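Local coordinates for NAD-dependent epimerase/dehydratase domain-containing protein (Ruegeria pomeroyi DSS-3, PDB 3IUS) that is of unknown function but carries a Rossmann-type fold of the NAD-dependent epimerase/dehydratase family and so probably binds a dinucleotide cofactor, at residues G6-G12 and V64-S70; R30-R36 and A49-P55. All coordinates share one frame; numbering follows the deposited sequence.

Interaction 1 (G6-G12 and V64-S70)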
# COMPACT_ATOMS: atom_id res chain seq x y z
N GLY A 6 -21.74 -6.64 0.18
CA GLY A 6 -22.05 -5.26 0.50
C GLY A 6 -21.70 -4.28 -0.60
O GLY A 6 -21.48 -4.66 -1.75
N THR A 7 -21.62 -3.00 -0.22
CA THR A 7 -21.30 -1.93 -1.15
C THR A 7 -20.07 -1.16 -0.68
O THR A 7 -20.08 -0.53 0.37
CB THR A 7 -22.48 -0.95 -1.29
OG1 THR A 7 -23.61 -1.65 -1.85
CG2 THR A 7 -22.12 0.22 -2.20
N LEU A 8 -19.01 -1.21 -1.48
CA LEU A 8 -17.75 -0.59 -1.13
C LEU A 8 -17.50 0.67 -1.95
O LEU A 8 -17.55 0.64 -3.18
CB LEU A 8 -16.60 -1.58 -1.35
CG LEU A 8 -15.18 -1.02 -1.27
CD1 LEU A 8 -14.77 -0.79 0.18
CD2 LEU A 8 -14.19 -1.95 -1.96
N LEU A 9 -17.23 1.77 -1.26
CA LEU A 9 -16.79 3.00 -1.90
C LEU A 9 -15.28 3.15 -1.71
O LEU A 9 -14.77 3.17 -0.59
CB LEU A 9 -17.53 4.21 -1.33
CG LEU A 9 -17.13 5.60 -1.83
CD1 LEU A 9 -17.12 5.67 -3.35
CD2 LEU A 9 -18.06 6.65 -1.25
N SER A 10 -14.56 3.23 -2.83
CA SER A 10 -13.11 3.21 -2.82
C SER A 10 -12.58 4.54 -3.35
O SER A 10 -12.70 4.83 -4.55
CB SER A 10 -12.63 2.04 -3.68
OG SER A 10 -11.23 2.05 -3.90
N PHE A 11 -12.02 5.36 -2.46
CA PHE A 11 -11.49 6.67 -2.85
C PHE A 11 -10.08 6.50 -3.39
O PHE A 11 -9.21 5.92 -2.73
CB PHE A 11 -11.46 7.62 -1.65
CG PHE A 11 -12.81 8.01 -1.15
CD1 PHE A 11 -13.48 9.11 -1.67
CD2 PHE A 11 -13.42 7.28 -0.14
CE1 PHE A 11 -14.73 9.47 -1.20
CE2 PHE A 11 -14.67 7.63 0.33
CZ PHE A 11 -15.33 8.72 -0.20
N GLY A 12 -9.83 7.04 -4.58
CA GLY A 12 -8.55 6.86 -5.22
C GLY A 12 -8.36 5.40 -5.59
O GLY A 12 -7.38 4.77 -5.22
N VAL A 64 -23.77 2.72 1.15
CA VAL A 64 -22.38 2.30 1.30
C VAL A 64 -22.15 1.61 2.65
O VAL A 64 -22.47 2.16 3.70
CB VAL A 64 -21.40 3.49 1.17
CG1 VAL A 64 -19.98 3.04 1.48
CG2 VAL A 64 -21.50 4.11 -0.21
N THR A 65 -21.59 0.40 2.60
CA THR A 65 -21.33 -0.39 3.81
C THR A 65 -19.85 -0.43 4.16
O THR A 65 -19.47 -0.60 5.32
CB THR A 65 -21.86 -1.85 3.67
OG1 THR A 65 -21.21 -2.50 2.57
CG2 THR A 65 -23.36 -1.87 3.45
N HIS A 66 -19.01 -0.27 3.15
CA HIS A 66 -17.58 -0.36 3.35
C HIS A 66 -16.90 0.83 2.69
O HIS A 66 -17.27 1.23 1.59
CB HIS A 66 -17.05 -1.66 2.74
CG HIS A 66 -17.53 -2.90 3.44
ND1 HIS A 66 -18.84 -3.31 3.40
CD2 HIS A 66 -16.87 -3.82 4.18
CE1 HIS A 66 -18.98 -4.43 4.09
NE2 HIS A 66 -17.79 -4.76 4.58
N LEU A 67 -15.91 1.40 3.38
CA LEU A 67 -15.07 2.47 2.84
C LEU A 67 -13.62 2.03 2.72
O LEU A 67 -13.06 1.44 3.65
CB LEU A 67 -15.14 3.69 3.76
CG LEU A 67 -15.85 4.97 3.33
CD1 LEU A 67 -17.13 4.66 2.56
CD2 LEU A 67 -16.12 5.86 4.54
N LEU A 68 -13.01 2.32 1.58
CA LEU A 68 -11.58 2.11 1.42
C LEU A 68 -10.93 3.42 0.96
O LEU A 68 -11.47 4.12 0.12
CB LEU A 68 -11.30 0.99 0.41
CG LEU A 68 -9.82 0.71 0.11
CD1 LEU A 68 -9.11 0.16 1.34
CD2 LEU A 68 -9.66 -0.23 -1.08
N ILE A 69 -9.77 3.74 1.53
CA ILE A 69 -9.09 5.00 1.23
C ILE A 69 -7.66 4.76 0.76
O ILE A 69 -6.82 4.32 1.54
CB ILE A 69 -9.03 5.91 2.47
CG1 ILE A 69 -10.40 6.02 3.12
CG2 ILE A 69 -8.44 7.27 2.11
CD1 ILE A 69 -11.39 6.83 2.34
N SER A 70 -7.39 5.07 -0.51
CA SER A 70 -6.05 4.96 -1.07
C SER A 70 -5.43 6.33 -1.31
O SER A 70 -4.31 6.44 -1.80
CB SER A 70 -6.09 4.20 -2.41
OG SER A 70 -6.53 2.86 -2.27
O HOH W 1 -9.22 3.07 -2.49
O HOH W 2 -5.71 1.90 -4.79
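Leu8 to Phe11 pair residue for residue with His66 to Ile69 as neighbouring parallel strands, their short axes 18° apart. Alternating backbone bonds join them: Leu9 N to His66 O, Leu68 N to Leu9 O, Phe11 N to Leu68 O and Ser70 N to Phe11 O. At the N-terminal end the pattern doubles: Thr7 O accepts from both Thr65 N and His66 N, the former lying in the carbonyl plane and the latter tilted 30° from it. The side chain of Thr65 adds another tie, Thr7 N donating to Thr65 OG1 at 2.9 Å. That hydroxyl sits between the backbone N and the carbonyl carbon of its own residue (chi1 60°), where it also hydrogen-bonds His66 ND1, in the plane of the imidazole, which helps fix the rotation of the ring.

Apolar contacts divide between the two faces. On one, Leu8 CD1 reaches His66 CB at 3.5 Å and Leu68 CB at 3.9 Å, the Leu8 and His66 side chains crossing at about a right angle. On the other, Leu9 CB touches Val64 CG1 and Leu67 CD1, each at 3.9 Å, while the Phe11 ring lies alongside Ile69, the two side chains pointing the same way.

At the C-terminal end of the pair a water bridges Ser10 OG, Phe11 O and Ser70 OG, the last at 2.7 Å; Ser10 OG also bonds His13 ND1. Gly12, with positive phi, begins a Gly-rich turn consistent with a Rossmann dinucleotide-binding motif.

Strand 30-35 flanks strand 7-11 and strand 97-103 flanks strand 66-69, placing the pair inside the parallel sheet. Helix 79-90 covers the face of Phe11, Leu67 and Ile69 through Val80, Leu84 and Ile88.

Interaction 2 (R30-R36 and A49-P55). With FMT (formic acid), chain D.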
# COMPACT_ATOMS: atom_id res chain seq x y z
N ARG A 30 -20.89 -4.75 -4.83
CA ARG A 30 -20.94 -3.54 -5.63
C ARG A 30 -19.78 -2.64 -5.22
O ARG A 30 -19.64 -2.32 -4.04
CB ARG A 30 -22.27 -2.81 -5.43
CG ARG A 30 -22.34 -1.49 -6.19
CD ARG A 30 -23.55 -0.67 -5.80
NE ARG A 30 -23.60 0.58 -6.54
CZ ARG A 30 -24.19 1.69 -6.11
NH1 ARG A 30 -24.80 1.70 -4.93
NH2 ARG A 30 -24.18 2.78 -6.86
N ILE A 31 -18.95 -2.25 -6.18
CA ILE A 31 -17.83 -1.36 -5.90
C ILE A 31 -17.95 -0.05 -6.68
O ILE A 31 -18.29 -0.04 -7.86
CB ILE A 31 -16.46 -2.01 -6.23
CG1 ILE A 31 -16.31 -3.36 -5.53
CG2 ILE A 31 -15.32 -1.08 -5.84
CD1 ILE A 31 -16.92 -4.51 -6.30
N ILE A 32 -17.68 1.05 -5.98
CA ILE A 32 -17.65 2.39 -6.57
C ILE A 32 -16.25 2.96 -6.37
O ILE A 32 -15.78 3.07 -5.24
CB ILE A 32 -18.67 3.31 -5.88
CG1 ILE A 32 -20.06 2.68 -5.91
CG2 ILE A 32 -18.67 4.70 -6.51
CD1 ILE A 32 -21.04 3.33 -4.97
N GLY A 33 -15.57 3.30 -7.46
CA GLY A 33 -14.21 3.78 -7.36
C GLY A 33 -14.04 5.19 -7.90
O GLY A 33 -14.56 5.53 -8.96
N THR A 34 -13.30 6.02 -7.17
CA THR A 34 -13.08 7.40 -7.59
C THR A 34 -11.66 7.62 -8.10
O THR A 34 -10.72 6.91 -7.73
CB THR A 34 -13.33 8.39 -6.45
OG1 THR A 34 -12.15 8.53 -5.66
CG2 THR A 34 -14.49 7.92 -5.57
N SER A 35 -11.52 8.62 -8.96
CA SER A 35 -10.22 9.10 -9.40
C SER A 35 -10.32 10.58 -9.71
O SER A 35 -11.39 11.07 -10.09
CB SER A 35 -9.76 8.34 -10.64
OG SER A 35 -8.52 8.86 -11.11
N ARG A 36 -9.23 11.30 -9.54
CA ARG A 36 -9.22 12.70 -9.93
C ARG A 36 -8.75 12.83 -11.37
O ARG A 36 -8.79 13.90 -11.95
CB ARG A 36 -8.35 13.54 -8.99
CG ARG A 36 -6.85 13.43 -9.22
CD ARG A 36 -6.16 14.58 -8.49
NE ARG A 36 -6.77 14.81 -7.18
CZ ARG A 36 -6.96 16.01 -6.64
NH1 ARG A 36 -7.53 16.11 -5.45
NH2 ARG A 36 -6.59 17.10 -7.29
N ALA A 49 -15.50 -1.77 -10.94
CA ALA A 49 -16.07 -0.70 -10.12
C ALA A 49 -16.77 0.35 -10.99
O ALA A 49 -16.38 0.60 -12.13
CB ALA A 49 -14.99 -0.05 -9.26
N GLU A 50 -17.81 0.97 -10.43
CA GLU A 50 -18.46 2.12 -11.05
C GLU A 50 -17.59 3.37 -10.88
O GLU A 50 -17.35 3.81 -9.75
CB GLU A 50 -19.81 2.38 -10.38
CG GLU A 50 -20.76 1.21 -10.40
CD GLU A 50 -21.98 1.44 -9.53
OE1 GLU A 50 -22.70 0.45 -9.23
OE2 GLU A 50 -22.22 2.60 -9.14
N PRO A 51 -17.12 3.95 -12.00
CA PRO A 51 -16.16 5.06 -11.95
C PRO A 51 -16.81 6.38 -11.56
O PRO A 51 -17.87 6.73 -12.10
CB PRO A 51 -15.64 5.15 -13.39
CG PRO A 51 -16.33 4.04 -14.16
CD PRO A 51 -17.53 3.64 -13.38
N LEU A 52 -16.18 7.10 -10.64
CA LEU A 52 -16.61 8.44 -10.28
C LEU A 52 -15.44 9.41 -10.40
O LEU A 52 -14.33 9.09 -10.00
CB LEU A 52 -17.12 8.48 -8.84
CG LEU A 52 -18.52 7.94 -8.53
CD1 LEU A 52 -18.82 8.15 -7.06
CD2 LEU A 52 -19.55 8.65 -9.39
N LEU A 53 -15.71 10.58 -10.96
CA LEU A 53 -14.70 11.63 -11.03
C LEU A 53 -14.75 12.47 -9.76
O LEU A 53 -15.79 13.01 -9.41
CB LEU A 53 -14.94 12.51 -12.26
CG LEU A 53 -13.88 13.55 -12.63
CD1 LEU A 53 -12.52 12.89 -12.84
CD2 LEU A 53 -14.31 14.32 -13.87
N TRP A 54 -13.62 12.55 -9.06
CA TRP A 54 -13.53 13.31 -7.82
C TRP A 54 -12.08 13.75 -7.55
O TRP A 54 -11.17 12.91 -7.56
CB TRP A 54 -14.08 12.49 -6.65
CG TRP A 54 -14.30 13.29 -5.41
CD1 TRP A 54 -15.32 14.16 -5.17
CD2 TRP A 54 -13.48 13.30 -4.23
NE1 TRP A 54 -15.19 14.72 -3.92
CE2 TRP A 54 -14.06 14.21 -3.32
CE3 TRP A 54 -12.30 12.64 -3.86
CZ2 TRP A 54 -13.52 14.46 -2.07
CZ3 TRP A 54 -11.76 12.90 -2.62
CH2 TRP A 54 -12.36 13.81 -1.74
N PRO A 55 -11.85 15.05 -7.30
CA PRO A 55 -12.77 16.19 -7.13
C PRO A 55 -13.78 16.39 -8.25
O PRO A 55 -13.50 16.15 -9.43
CB PRO A 55 -11.82 17.39 -7.08
CG PRO A 55 -10.58 16.84 -6.51
CD PRO A 55 -10.45 15.46 -7.07
C FMT D . -7.24 6.08 -9.95
O1 FMT D . -6.56 6.72 -10.74
O2 FMT D . -7.57 6.47 -8.83
O HOH W 3 -10.24 10.49 -6.52
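Strands 30-35 and 49-53 run parallel with their axes 28° apart, joined by backbone bonds that alternate from Glu50 N to Ile31 O through Gly33 N to Glu50 O, Leu52 N to Gly33 O and Ser35 N to Leu52 O, ending at Trp54 N to Ser35 O.

Arg30 grips Glu50 side-on in a two-pronged salt bridge, NE to OE1 at 2.8 Å and NH2 to OE2 at 3.0 Å. Both oxygens lie near the guanidinium plane, but the carboxylate is turned 38° against it: OE1 is met from above its own plane, whereas OE2 uses its syn lone pair. Arg30 reaches there with CG anti to the backbone N (chi1 177°) and an extended chain. Ile32 CD1 lies over the centre of one guanidinium face. The same isoleucine presses CG2 against Leu52 CD1 at 3.5 Å, tighter than usual, and on the opposite face of the sheet Ile31 CG2 meets Ala49 CB at 3.6 Å. An alanine in place of Glu50 is likely to leave the Arg30 guanidinium without its anionic mate, able to swing off Ile32.

At the C-terminal end Arg36 bends at chi3 and lays one guanidinium face over Pro55, whose CG is 3.3 Å from Arg36 NH1; the peptide before this proline is cis. A water links Thr34 OG1 to Trp54 O at 2.8 Å from the latter, and Thr34 OG1 also bonds Gly12 N. Ser35 OG donates at 2.9 Å to O1 of a formic acid, probably from the crystallisation liquor.

The contact closes the beta-alpha-beta unit around helix 41-46. Its chemistry is mixed: a charged clamp at the start, aliphatic packing midway, and polar groups where the strands end, beside the glycine-rich turn, consistent with the cofactor pocket expected of this family.

In the fold
Interactions 1 and 2 lie side by side in one parallel sheet, their centres about 10 Å apart, because strands 7-11 and 30-35 are themselves neighbours: Ser10 N to Ile32 O and Leu8 O to Ile32 N are probable hydrogen bonds. Across the sheet the order is 49-53, 30-35, 7-11, 66-69. Along the chain it is 7-11, 30-35, 49-53 and then 66-69, so the chain builds outward to one side before crossing back past its first strand, the reversal characteristic of a Rossmann fold. The C-terminal ends of strands 7-11 and 30-35 meet where Thr34 holds Gly12, consistent with a site for the NAD-type cofactor expected of this family.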